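Local coordinates for proton-dependent oligopeptide transporter family protein (Xanthomonas campestris, PDB 6EI3) that probably couples the inward movement of protons to the uptake of short peptides across the cell membrane, as a POT-family member of the Major Facilitator Superfamily, at residues 44-55 / 307-315; 378-389 / 469-480. All coordinates share one frame; numbering follows the deposited sequence.

Interaction 1. Residues 44-55 / 307-315. With 78M ((2S)-2,3-dihydroxypropyl(7Z)-pentadec-7-enoate), chain G.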
loop_
_atom_site.group_PDB
_atom_site.type_symbol
_atom_site.label_atom_id
_atom_site.label_comp_id
_atom_site.label_asym_id
_atom_site.label_seq_id
_atom_site.Cartn_x
_atom_site.Cartn_y
_atom_site.Cartn_z
ATOM N N ASP A 44 6.110 -19.892 -8.763
ATOM C CA ASP A 44 5.751 -19.173 -7.530
ATOM C C ASP A 44 6.278 -17.743 -7.621
ATOM O O ASP A 44 5.562 -16.806 -7.283
ATOM C CB ASP A 44 6.368 -19.840 -6.279
ATOM C CG ASP A 44 5.724 -21.132 -5.842
ATOM O OD1 ASP A 44 4.615 -21.432 -6.321
ATOM O OD2 ASP A 44 6.338 -21.850 -5.016
ATOM N N ALA A 45 7.550 -17.592 -8.056
ATOM C CA ALA A 45 8.186 -16.280 -8.211
ATOM C C ALA A 45 7.447 -15.443 -9.263
ATOM O O ALA A 45 7.191 -14.262 -9.035
ATOM C CB ALA A 45 9.644 -16.449 -8.598
ATOM N N GLU A 46 7.089 -16.064 -10.407
ATOM C CA GLU A 46 6.356 -15.394 -11.474
ATOM C C GLU A 46 4.983 -14.910 -11.008
ATOM O O GLU A 46 4.626 -13.773 -11.309
ATOM C CB GLU A 46 6.245 -16.277 -12.709
ATOM C CG GLU A 46 5.738 -15.538 -13.940
ATOM C CD GLU A 46 5.561 -16.398 -15.173
ATOM O OE1 GLU A 46 5.787 -17.626 -15.091
ATOM O OE2 GLU A 46 5.217 -15.837 -16.234
ATOM N N ALA A 47 4.228 -15.742 -10.250
ATOM C CA ALA A 47 2.914 -15.335 -9.745
ATOM C C ALA A 47 3.063 -14.180 -8.766
ATOM O O ALA A 47 2.298 -13.228 -8.864
ATOM C CB ALA A 47 2.181 -16.507 -9.094
ATOM N N LYS A 48 4.109 -14.207 -7.891
ATOM C CA LYS A 48 4.382 -13.115 -6.933
ATOM C C LYS A 48 4.734 -11.832 -7.710
ATOM O O LYS A 48 4.290 -10.746 -7.342
ATOM C CB LYS A 48 5.562 -13.458 -6.020
ATOM C CG LYS A 48 5.279 -14.520 -4.987
ATOM C CD LYS A 48 6.554 -14.793 -4.210
ATOM C CE LYS A 48 6.459 -16.074 -3.435
ATOM N NZ LYS A 48 7.695 -16.291 -2.633
ATOM N N HIS A 49 5.531 -11.979 -8.786
ATOM C CA HIS A 49 5.981 -10.862 -9.611
ATOM C C HIS A 49 4.806 -10.096 -10.155
ATOM O O HIS A 49 4.789 -8.885 -10.027
ATOM C CB HIS A 49 6.910 -11.325 -10.744
ATOM C CG HIS A 49 7.803 -10.227 -11.213
ATOM N ND1 HIS A 49 9.001 -9.937 -10.562
ATOM C CD2 HIS A 49 7.596 -9.305 -12.181
ATOM C CE1 HIS A 49 9.498 -8.883 -11.186
ATOM N NE2 HIS A 49 8.680 -8.458 -12.156
ATOM N N ILE A 50 3.793 -10.805 -10.695
ATOM C CA ILE A 50 2.575 -10.204 -11.226
ATOM C C ILE A 50 1.749 -9.479 -10.133
ATOM O O ILE A 50 1.314 -8.343 -10.343
ATOM C CB ILE A 50 1.744 -11.278 -11.993
ATOM C CG1 ILE A 50 2.523 -11.804 -13.217
ATOM C CG2 ILE A 50 0.366 -10.720 -12.415
ATOM C CD1 ILE A 50 2.103 -13.202 -13.722
ATOM N N LEU A 51 1.481 -10.157 -9.007
ATOM C CA LEU A 51 0.681 -9.604 -7.904
ATOM C C LEU A 51 1.330 -8.328 -7.344
ATOM O O LEU A 51 0.662 -7.303 -7.175
ATOM C CB LEU A 51 0.541 -10.695 -6.806
ATOM C CG LEU A 51 -0.338 -10.451 -5.541
ATOM C CD1 LEU A 51 0.387 -9.598 -4.481
ATOM C CD2 LEU A 51 -1.730 -9.914 -5.866
ATOM N N HIS A 52 2.627 -8.408 -7.035
ATOM C CA HIS A 52 3.342 -7.294 -6.441
ATOM C C HIS A 52 3.575 -6.165 -7.459
ATOM O O HIS A 52 3.566 -5.006 -7.048
ATOM C CB HIS A 52 4.620 -7.797 -5.737
ATOM C CG HIS A 52 4.269 -8.634 -4.545
ATOM N ND1 HIS A 52 3.795 -8.057 -3.372
ATOM C CD2 HIS A 52 4.279 -9.978 -4.392
ATOM C CE1 HIS A 52 3.482 -9.063 -2.573
ATOM N NE2 HIS A 52 3.790 -10.233 -3.126
ATOM N N SER A 53 3.671 -6.477 -8.779
ATOM C CA SER A 53 3.751 -5.429 -9.822
ATOM C C SER A 53 2.398 -4.691 -9.889
ATOM O O SER A 53 2.363 -3.467 -10.018
ATOM C CB SER A 53 4.069 -6.035 -11.192
ATOM O OG SER A 53 5.408 -6.483 -11.186
ATOM N N PHE A 54 1.298 -5.449 -9.812
ATOM C CA PHE A 54 -0.076 -4.927 -9.761
ATOM C C PHE A 54 -0.252 -3.970 -8.539
ATOM O O PHE A 54 -0.764 -2.864 -8.700
ATOM C CB PHE A 54 -1.081 -6.101 -9.679
ATOM C CG PHE A 54 -2.505 -5.683 -9.429
ATOM C CD1 PHE A 54 -3.285 -5.156 -10.458
ATOM C CD2 PHE A 54 -3.075 -5.818 -8.169
ATOM C CE1 PHE A 54 -4.608 -4.770 -10.225
ATOM C CE2 PHE A 54 -4.390 -5.408 -7.929
ATOM C CZ PHE A 54 -5.145 -4.886 -8.954
ATOM N N MET A 55 0.172 -4.413 -7.325
ATOM C CA MET A 55 0.137 -3.607 -6.094
ATOM C C MET A 55 0.957 -2.310 -6.267
ATOM O O MET A 55 0.534 -1.243 -5.821
ATOM C CB MET A 55 0.624 -4.423 -4.892
ATOM C CG MET A 55 -0.380 -5.516 -4.451
ATOM S SD MET A 55 -2.067 -4.878 -4.179
ATOM C CE MET A 55 -1.801 -3.935 -2.708
ATOM N N ASP A 307 1.842 -7.218 2.320
ATOM C CA ASP A 307 1.211 -7.507 1.018
ATOM C C ASP A 307 1.433 -8.952 0.507
ATOM O O ASP A 307 0.677 -9.423 -0.342
ATOM C CB ASP A 307 1.601 -6.451 -0.033
ATOM C CG ASP A 307 0.767 -5.172 0.147
ATOM O OD1 ASP A 307 -0.449 -5.288 0.444
ATOM O OD2 ASP A 307 1.334 -4.062 0.009
ATOM N N GLN A 308 2.399 -9.674 1.084
ATOM C CA GLN A 308 2.671 -11.070 0.730
ATOM C C GLN A 308 1.636 -12.068 1.301
ATOM O O GLN A 308 1.677 -13.241 0.956
ATOM C CB GLN A 308 4.094 -11.453 1.112
ATOM C CG GLN A 308 5.146 -10.888 0.178
ATOM C CD GLN A 308 6.498 -11.421 0.566
ATOM O OE1 GLN A 308 6.866 -12.558 0.230
ATOM N NE2 GLN A 308 7.220 -10.656 1.372
ATOM N N LYS A 309 0.666 -11.609 2.099
ATOM C CA LYS A 309 -0.396 -12.520 2.558
ATOM C C LYS A 309 -1.290 -12.974 1.366
ATOM O O LYS A 309 -1.915 -14.049 1.412
ATOM C CB LYS A 309 -1.212 -11.924 3.718
ATOM C CG LYS A 309 -1.988 -10.685 3.377
ATOM C CD LYS A 309 -2.401 -9.922 4.637
ATOM C CE LYS A 309 -3.407 -8.849 4.304
ATOM N NZ LYS A 309 -2.884 -7.882 3.307
ATOM N N ALA A 310 -1.289 -12.171 0.283
ATOM C CA ALA A 310 -2.073 -12.465 -0.909
ATOM C C ALA A 310 -1.235 -13.234 -1.949
ATOM O O ALA A 310 -1.741 -13.581 -3.002
ATOM C CB ALA A 310 -2.636 -11.161 -1.506
ATOM N N SER A 311 0.041 -13.501 -1.651
ATOM C CA SER A 311 0.884 -14.179 -2.615
ATOM C C SER A 311 1.622 -15.352 -1.963
ATOM O O SER A 311 1.119 -16.472 -1.998
ATOM C CB SER A 311 1.817 -13.180 -3.298
ATOM O OG SER A 311 2.747 -12.602 -2.395
ATOM N N THR A 312 2.754 -15.083 -1.302
ATOM C CA THR A 312 3.548 -16.072 -0.589
ATOM C C THR A 312 2.695 -16.923 0.396
ATOM O O THR A 312 2.849 -18.141 0.427
ATOM C CB THR A 312 4.697 -15.358 0.137
ATOM O OG1 THR A 312 5.494 -14.626 -0.814
ATOM C CG2 THR A 312 5.564 -16.319 0.928
ATOM N N TRP A 313 1.822 -16.289 1.203
ATOM C CA TRP A 313 1.025 -17.070 2.168
ATOM C C TRP A 313 -0.030 -17.931 1.489
ATOM O O TRP A 313 -0.317 -19.032 1.960
ATOM C CB TRP A 313 0.378 -16.180 3.217
ATOM C CG TRP A 313 1.339 -15.512 4.167
ATOM C CD1 TRP A 313 2.679 -15.315 3.999
ATOM C CD2 TRP A 313 0.991 -14.884 5.408
ATOM N NE1 TRP A 313 3.200 -14.655 5.092
ATOM C CE2 TRP A 313 2.179 -14.357 5.962
ATOM C CE3 TRP A 313 -0.204 -14.770 6.136
ATOM C CZ2 TRP A 313 2.202 -13.699 7.198
ATOM C CZ3 TRP A 313 -0.185 -14.132 7.369
ATOM C CH2 TRP A 313 1.011 -13.621 7.899
ATOM N N VAL A 314 -0.612 -17.435 0.396
ATOM C CA VAL A 314 -1.604 -18.223 -0.365
ATOM C C VAL A 314 -0.934 -19.468 -0.931
ATOM O O VAL A 314 -1.483 -20.572 -0.810
ATOM C CB VAL A 314 -2.341 -17.398 -1.461
ATOM C CG1 VAL A 314 -3.132 -18.307 -2.394
ATOM C CG2 VAL A 314 -3.258 -16.346 -0.837
ATOM N N LEU A 315 0.267 -19.294 -1.522
ATOM C CA LEU A 315 1.050 -20.381 -2.116
ATOM C C LEU A 315 1.411 -21.420 -1.067
ATOM O O LEU A 315 1.443 -22.600 -1.375
ATOM C CB LEU A 315 2.307 -19.831 -2.806
ATOM C CG LEU A 315 2.041 -18.982 -4.054
ATOM C CD1 LEU A 315 3.284 -18.206 -4.481
ATOM C CD2 LEU A 315 1.416 -19.826 -5.213
HETATM O O21 78M G . 8.698 -12.096 -15.509
HETATM C C20 78M G . 7.913 -11.618 -16.594
HETATM C C18 78M G . 6.539 -11.206 -16.118
HETATM O O19 78M G . 5.749 -12.362 -15.827
HETATM C C17 78M G . 5.808 -10.326 -17.109
HETATM O O2 78M G . 5.292 -9.187 -16.372
HETATM C C1 78M G . 4.043 -9.245 -15.892
HETATM O O1 78M G . 3.360 -10.232 -15.913
HETATM C C2 78M G . 3.626 -7.935 -15.296
HETATM C C3 78M G . 2.146 -7.619 -15.444
HETATM C C4 78M G . 1.633 -6.810 -14.271
HETATM C C5 78M G . 0.343 -6.062 -14.525
HETATM C C6 78M G . 0.112 -4.907 -13.553
HETATM C C7 78M G . 0.825 -3.654 -13.952
HETATM C C8 78M G . 0.784 -2.494 -13.325
HETATM C C9 78M G . 1.481 -1.239 -13.746
HETATM C C10 78M G . 2.771 -0.974 -12.983
HETATM C C11 78M G . 3.247 0.468 -13.063
HETATM C C12 78M G . 4.518 0.708 -12.279
HETATM C C13 78M G . 4.883 2.160 -12.049
HETATM C C15 78M G . 6.562 3.724 -10.990
HETATM C C14 78M G . 6.042 2.315 -11.086
HETATM O O HOH W 1 8.637 -14.012 -1.230
#
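His52 and Ser311 meet through a short hydrogen bond, NE2 to OG 2.7 Å, in which either partner could be the donor. The hydroxyl comes up at the imidazole edge, near the ring plane, while Leu51 CD1 lies over the centre of one ring face. Gln308 CG also touches His52 NE2, at 3.6 Å. One helical turn before His52, the Lys48 chain runs out extended past Thr312, its CE 3.1 Å from OG1, and Leu315 CD1 packs against that same CE. Water 1 then bridges Lys48 NZ (2.8 Å) to Gln308 OE1 (2.7 Å); this amide oxygen is gripped a second time, in its carbonyl plane, by Thr312 OG1. In this Major Facilitator Superfamily fold, the contact joins helix 40-60, early in the chain, to the 3-10 turn and short helix 312-317 that follow helix 281-306. At its far end the bent chain of Met55 brings CE to within 3.7 Å of Asp307 OD1. Further out, Asn445 of helix 430-456 positions both sides: its OD1 bonds His52 ND1 and its ND2 bonds Asp307 OD2.

Interaction 2. Residues 378-389 / 469-480. With 78M ((2S)-2,3-dihydroxypropyl(7Z)-pentadec-7-enoate), chain F; 78M ((2S)-2,3-dihydroxypropyl(7Z)-pentadec-7-enoate), chain Q.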
loop_
_atom_site.group_PDB
_atom_site.type_symbol
_atom_site.label_atom_id
_atom_site.label_comp_id
_atom_site.label_asym_id
_atom_site.label_seq_id
_atom_site.Cartn_x
_atom_site.Cartn_y
_atom_site.Cartn_z
ATOM N N TRP A 378 6.415 -13.604 10.482
ATOM C CA TRP A 378 7.206 -14.282 9.463
ATOM C C TRP A 378 8.125 -15.363 10.061
ATOM O O TRP A 378 8.437 -16.311 9.347
ATOM C CB TRP A 378 7.923 -13.261 8.574
ATOM C CG TRP A 378 6.969 -12.715 7.543
ATOM C CD1 TRP A 378 5.907 -11.886 7.765
ATOM C CD2 TRP A 378 6.885 -13.115 6.166
ATOM N NE1 TRP A 378 5.182 -11.722 6.606
ATOM C CE2 TRP A 378 5.784 -12.437 5.598
ATOM C CE3 TRP A 378 7.638 -13.980 5.354
ATOM C CZ2 TRP A 378 5.451 -12.550 4.246
ATOM C CZ3 TRP A 378 7.313 -14.090 4.009
ATOM C CH2 TRP A 378 6.203 -13.413 3.477
ATOM N N ILE A 379 8.455 -15.297 11.384
ATOM C CA ILE A 379 9.178 -16.396 12.052
ATOM C C ILE A 379 8.194 -17.600 12.101
ATOM O O ILE A 379 8.584 -18.723 11.777
ATOM C CB ILE A 379 9.748 -16.042 13.467
ATOM C CG1 ILE A 379 10.914 -15.008 13.405
ATOM C CG2 ILE A 379 10.159 -17.325 14.266
ATOM C CD1 ILE A 379 12.261 -15.505 12.706
ATOM N N ALA A 380 6.918 -17.338 12.462
ATOM C CA ALA A 380 5.849 -18.330 12.511
ATOM C C ALA A 380 5.575 -18.936 11.121
ATOM O O ALA A 380 5.502 -20.158 11.032
ATOM C CB ALA A 380 4.585 -17.718 13.081
ATOM N N VAL A 381 5.478 -18.106 10.038
ATOM C CA VAL A 381 5.270 -18.606 8.651
ATOM C C VAL A 381 6.414 -19.540 8.217
ATOM O O VAL A 381 6.162 -20.565 7.572
ATOM C CB VAL A 381 5.030 -17.502 7.571
ATOM C CG1 VAL A 381 4.666 -18.117 6.213
ATOM C CG2 VAL A 381 3.920 -16.571 7.995
ATOM N N GLY A 382 7.644 -19.143 8.536
ATOM C CA GLY A 382 8.840 -19.901 8.200
ATOM C C GLY A 382 8.909 -21.225 8.940
ATOM O O GLY A 382 9.244 -22.253 8.340
ATOM N N ALA A 383 8.560 -21.206 10.248
ATOM C CA ALA A 383 8.540 -22.399 11.107
ATOM C C ALA A 383 7.467 -23.389 10.615
ATOM O O ALA A 383 7.689 -24.598 10.629
ATOM C CB ALA A 383 8.294 -21.998 12.557
ATOM N N ILE A 384 6.343 -22.865 10.102
ATOM C CA ILE A 384 5.293 -23.693 9.523
ATOM C C ILE A 384 5.839 -24.353 8.245
ATOM O O ILE A 384 5.681 -25.567 8.063
ATOM C CB ILE A 384 4.009 -22.877 9.288
ATOM C CG1 ILE A 384 3.282 -22.626 10.630
ATOM C CG2 ILE A 384 3.092 -23.570 8.258
ATOM C CD1 ILE A 384 2.411 -21.341 10.625
ATOM N N GLN A 385 6.535 -23.568 7.405
ATOM C CA GLN A 385 7.136 -24.070 6.175
ATOM C C GLN A 385 8.155 -25.158 6.460
ATOM O O GLN A 385 8.149 -26.144 5.747
ATOM C CB GLN A 385 7.792 -22.938 5.361
ATOM C CG GLN A 385 8.135 -23.322 3.911
ATOM C CD GLN A 385 6.918 -23.722 3.101
ATOM O OE1 GLN A 385 5.906 -23.025 3.081
ATOM N NE2 GLN A 385 6.976 -24.880 2.450
ATOM N N VAL A 386 9.026 -24.977 7.484
ATOM C CA VAL A 386 10.068 -25.954 7.867
ATOM C C VAL A 386 9.418 -27.289 8.288
ATOM O O VAL A 386 9.942 -28.340 7.935
ATOM C CB VAL A 386 11.061 -25.388 8.927
ATOM C CG1 VAL A 386 11.963 -26.476 9.503
ATOM C CG2 VAL A 386 11.903 -24.257 8.345
ATOM N N ALA A 387 8.263 -27.238 8.999
ATOM C CA ALA A 387 7.515 -28.439 9.396
ATOM C C ALA A 387 6.972 -29.125 8.139
ATOM O O ALA A 387 7.131 -30.333 7.997
ATOM C CB ALA A 387 6.378 -28.079 10.346
ATOM N N MET A 388 6.454 -28.342 7.180
ATOM C CA MET A 388 5.931 -28.837 5.894
ATOM C C MET A 388 7.056 -29.475 5.058
ATOM O O MET A 388 6.881 -30.582 4.549
ATOM C CB MET A 388 5.249 -27.705 5.096
ATOM C CG MET A 388 3.836 -27.348 5.578
ATOM S SD MET A 388 3.261 -25.723 4.967
ATOM C CE MET A 388 2.943 -26.099 3.287
ATOM N N ASP A 389 8.218 -28.796 4.952
ATOM C CA ASP A 389 9.374 -29.282 4.197
ATOM C C ASP A 389 9.915 -30.624 4.736
ATOM O O ASP A 389 10.405 -31.434 3.956
ATOM C CB ASP A 389 10.480 -28.206 4.123
ATOM C CG ASP A 389 10.079 -26.909 3.414
ATOM O OD1 ASP A 389 9.169 -26.951 2.553
ATOM O OD2 ASP A 389 10.690 -25.862 3.705
ATOM N N LEU A 469 17.152 -25.444 3.949
ATOM C CA LEU A 469 15.809 -24.884 3.787
ATOM C C LEU A 469 15.383 -24.837 2.321
ATOM O O LEU A 469 16.216 -24.620 1.439
ATOM C CB LEU A 469 15.752 -23.447 4.357
ATOM C CG LEU A 469 16.315 -23.171 5.763
ATOM C CD1 LEU A 469 16.559 -21.687 5.956
ATOM C CD2 LEU A 469 15.395 -23.702 6.852
ATOM N N SER A 470 14.060 -24.943 2.068
ATOM C CA SER A 470 13.492 -24.781 0.734
ATOM C C SER A 470 13.600 -23.277 0.400
ATOM O O SER A 470 13.885 -22.478 1.295
ATOM C CB SER A 470 12.030 -25.217 0.716
ATOM O OG SER A 470 11.194 -24.345 1.466
ATOM N N GLU A 471 13.384 -22.901 -0.874
ATOM C CA GLU A 471 13.410 -21.512 -1.336
ATOM C C GLU A 471 12.340 -20.686 -0.587
ATOM O O GLU A 471 12.638 -19.591 -0.103
ATOM C CB GLU A 471 13.202 -21.459 -2.857
ATOM C CG GLU A 471 13.656 -20.164 -3.500
ATOM C CD GLU A 471 13.557 -20.160 -5.013
ATOM O OE1 GLU A 471 12.700 -19.421 -5.544
ATOM O OE2 GLU A 471 14.339 -20.883 -5.669
ATOM N N ALA A 472 11.120 -21.235 -0.448
ATOM C CA ALA A 472 10.030 -20.585 0.282
ATOM C C ALA A 472 10.447 -20.320 1.751
ATOM O O ALA A 472 10.363 -19.180 2.182
ATOM C CB ALA A 472 8.768 -21.434 0.223
ATOM N N ALA A 473 10.971 -21.347 2.470
ATOM C CA ALA A 473 11.403 -21.251 3.873
ATOM C C ALA A 473 12.543 -20.253 4.051
ATOM O O ALA A 473 12.509 -19.464 4.995
ATOM C CB ALA A 473 11.792 -22.625 4.421
ATOM N N PHE A 474 13.525 -20.249 3.120
ATOM C CA PHE A 474 14.632 -19.292 3.148
ATOM C C PHE A 474 14.084 -17.847 3.049
ATOM O O PHE A 474 14.476 -16.996 3.837
ATOM C CB PHE A 474 15.612 -19.568 1.997
ATOM C CG PHE A 474 16.785 -18.615 1.946
ATOM C CD1 PHE A 474 17.942 -18.872 2.673
ATOM C CD2 PHE A 474 16.726 -17.449 1.184
ATOM C CE1 PHE A 474 19.019 -17.983 2.636
ATOM C CE2 PHE A 474 17.803 -16.560 1.150
ATOM C CZ PHE A 474 18.938 -16.829 1.882
ATOM N N LEU A 475 13.212 -17.583 2.060
ATOM C CA LEU A 475 12.588 -16.283 1.814
ATOM C C LEU A 475 11.765 -15.810 3.004
ATOM O O LEU A 475 11.811 -14.633 3.327
ATOM C CB LEU A 475 11.725 -16.306 0.538
ATOM C CG LEU A 475 12.464 -16.162 -0.794
ATOM C CD1 LEU A 475 11.533 -16.529 -1.965
ATOM C CD2 LEU A 475 13.005 -14.739 -0.986
ATOM N N MET A 476 11.050 -16.733 3.676
ATOM C CA MET A 476 10.244 -16.399 4.850
ATOM C C MET A 476 11.118 -15.900 5.994
ATOM O O MET A 476 10.849 -14.828 6.543
ATOM C CB MET A 476 9.345 -17.563 5.264
ATOM C CG MET A 476 8.238 -17.818 4.279
ATOM S SD MET A 476 7.641 -19.502 4.413
ATOM C CE MET A 476 6.438 -19.503 3.053
ATOM N N PHE A 477 12.220 -16.609 6.269
ATOM C CA PHE A 477 13.192 -16.214 7.305
ATOM C C PHE A 477 13.931 -14.940 6.934
ATOM O O PHE A 477 14.178 -14.115 7.804
ATOM C CB PHE A 477 14.151 -17.364 7.636
ATOM C CG PHE A 477 13.453 -18.472 8.396
ATOM C CD1 PHE A 477 12.671 -18.190 9.516
ATOM C CD2 PHE A 477 13.604 -19.799 8.015
ATOM C CE1 PHE A 477 12.042 -19.208 10.225
ATOM C CE2 PHE A 477 12.954 -20.818 8.715
ATOM C CZ PHE A 477 12.171 -20.516 9.812
ATOM N N PHE A 478 14.204 -14.745 5.638
ATOM C CA PHE A 478 14.812 -13.514 5.127
ATOM C C PHE A 478 13.896 -12.306 5.429
ATOM O O PHE A 478 14.380 -11.292 5.930
ATOM C CB PHE A 478 15.085 -13.609 3.613
ATOM C CG PHE A 478 15.455 -12.267 3.017
ATOM C CD1 PHE A 478 16.736 -11.748 3.171
ATOM C CD2 PHE A 478 14.508 -11.507 2.333
ATOM C CE1 PHE A 478 17.064 -10.488 2.650
ATOM C CE2 PHE A 478 14.841 -10.256 1.800
ATOM C CZ PHE A 478 16.107 -9.744 1.982
ATOM N N PHE A 479 12.587 -12.404 5.100
ATOM C CA PHE A 479 11.675 -11.294 5.363
ATOM C C PHE A 479 11.523 -10.989 6.851
ATOM O O PHE A 479 11.476 -9.808 7.193
ATOM C CB PHE A 479 10.324 -11.473 4.666
ATOM C CG PHE A 479 10.476 -11.143 3.196
ATOM C CD1 PHE A 479 10.613 -9.824 2.773
ATOM C CD2 PHE A 479 10.452 -12.149 2.233
ATOM C CE1 PHE A 479 10.754 -9.521 1.415
ATOM C CE2 PHE A 479 10.575 -11.844 0.873
ATOM C CZ PHE A 479 10.736 -10.534 0.475
ATOM N N ALA A 480 11.517 -12.026 7.732
ATOM C CA ALA A 480 11.488 -11.863 9.194
ATOM C C ALA A 480 12.705 -11.056 9.658
ATOM O O ALA A 480 12.546 -10.109 10.434
ATOM C CB ALA A 480 11.510 -13.222 9.874
HETATM O O21 78M F . 4.068 -30.387 13.830
HETATM C C20 78M F . 4.872 -29.230 13.650
HETATM C C18 78M F . 4.949 -28.430 14.930
HETATM O O19 78M F . 3.654 -27.958 15.305
HETATM C C17 78M F . 5.959 -27.304 14.872
HETATM O O2 78M F . 5.417 -26.179 14.135
HETATM C C1 78M F . 4.983 -25.123 14.836
HETATM O O1 78M F . 4.735 -25.156 16.015
HETATM C C2 78M F . 4.866 -23.901 13.971
HETATM C C3 78M F . 4.300 -22.683 14.698
HETATM C C4 78M F . 5.238 -21.489 14.707
HETATM C C5 78M F . 6.046 -21.303 15.981
HETATM C C6 78M F . 7.097 -20.196 15.877
HETATM C C7 78M F . 6.878 -19.067 16.833
HETATM C C8 78M F . 6.151 -17.983 16.620
HETATM C C9 78M F . 5.930 -16.848 17.575
HETATM C C10 78M F . 5.120 -17.233 18.819
HETATM C C11 78M F . 5.319 -16.304 20.010
HETATM C C12 78M F . 4.437 -15.065 20.015
HETATM C C13 78M F . 4.861 -14.016 21.026
HETATM C C15 78M F . 4.391 -11.791 22.115
HETATM C C14 78M F . 3.925 -12.825 21.116
HETATM C C8 78M Q . 11.837 -24.201 12.718
HETATM C C9 78M Q . 11.735 -23.112 13.737
HETATM C C10 78M Q . 12.613 -21.904 13.409
HETATM C C11 78M Q . 12.637 -20.846 14.505
HETATM C C12 78M Q . 13.724 -19.793 14.347
HETATM C C13 78M Q . 13.845 -18.843 15.531
HETATM C C15 78M Q . 15.023 -16.857 16.561
HETATM C C14 78M Q . 14.904 -17.764 15.358
#
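Helices 378-389 and 471-480 run almost antiparallel, at 164°, and their axes come within 8.1 Å, with Gly382 facing Met476 where the backbones draw close. The bare CA of this glycine rests over one face of the Phe477 ring, a CH-pi contact of 4.1 Å to the centroid, and also meets Met476 CB. Both residues pack as knobs into holes: Phe477 enters among Ile379, Gly382, Ala383 and Val386, and Met476 among Trp378, Val381, Gly382 and Gln385. The Val386 methyl CG2 abuts the edge of the Phe477 ring at CE2, 3.6 Å away. For Met476, an extended chain beyond CG carries SD past Val381 CG1 and Gln385 CB and sets CE beside Gln385 OE1. Such interlocking joins two neighbouring membrane helices of the Major Facilitator Superfamily fold, one of them the last helix of the chain. Toward the Trp378 end of the contact, the Trp378 ring takes Phe479 CB over one face, while Met476 O comes to its edge at CE3; Ala480 CB fits between Trp378 CB and Ile379 CD1. The other end is polar. Ser470, the N-cap of helix 471-480, accepts from Ala473 N and donates from OG to Asp389 OD2 at 2.8 Å, arriving from above the carboxylate plane. Gln385 NE2 donates to the other oxygen, Asp389 OD1, at 3.0 Å. The bend at chi2 (61°) brings the Gln385 amide to where NE2 reaches Asp389, one turn further on, while OE1 accepts from Gln316, which also bonds Val381 O.

How the interactions relate
Interactions 1 and 2 touch directly, on the same side of the chain's centre, their centres about 16 Å apart. Residues 307-315 make the join: Trp313 NE1 lies 3.2 Å from Trp378 CZ2, and the two indole planes meet at about 50°. Gln308, which takes part in the water bridge of interaction 1, also touches interaction 2, with OE1 3.4 Å from Trp378 CH2 and NE2 3.6 Å from Phe479 CE2. Lipid lies near both: 78M chain G runs along the face of helix 40-60 turned away from residues 307-315, past Ile50 and Phe54, whereas chains F and Q lie against Ala383 of residues 378-389, and Q also reaches Phe477.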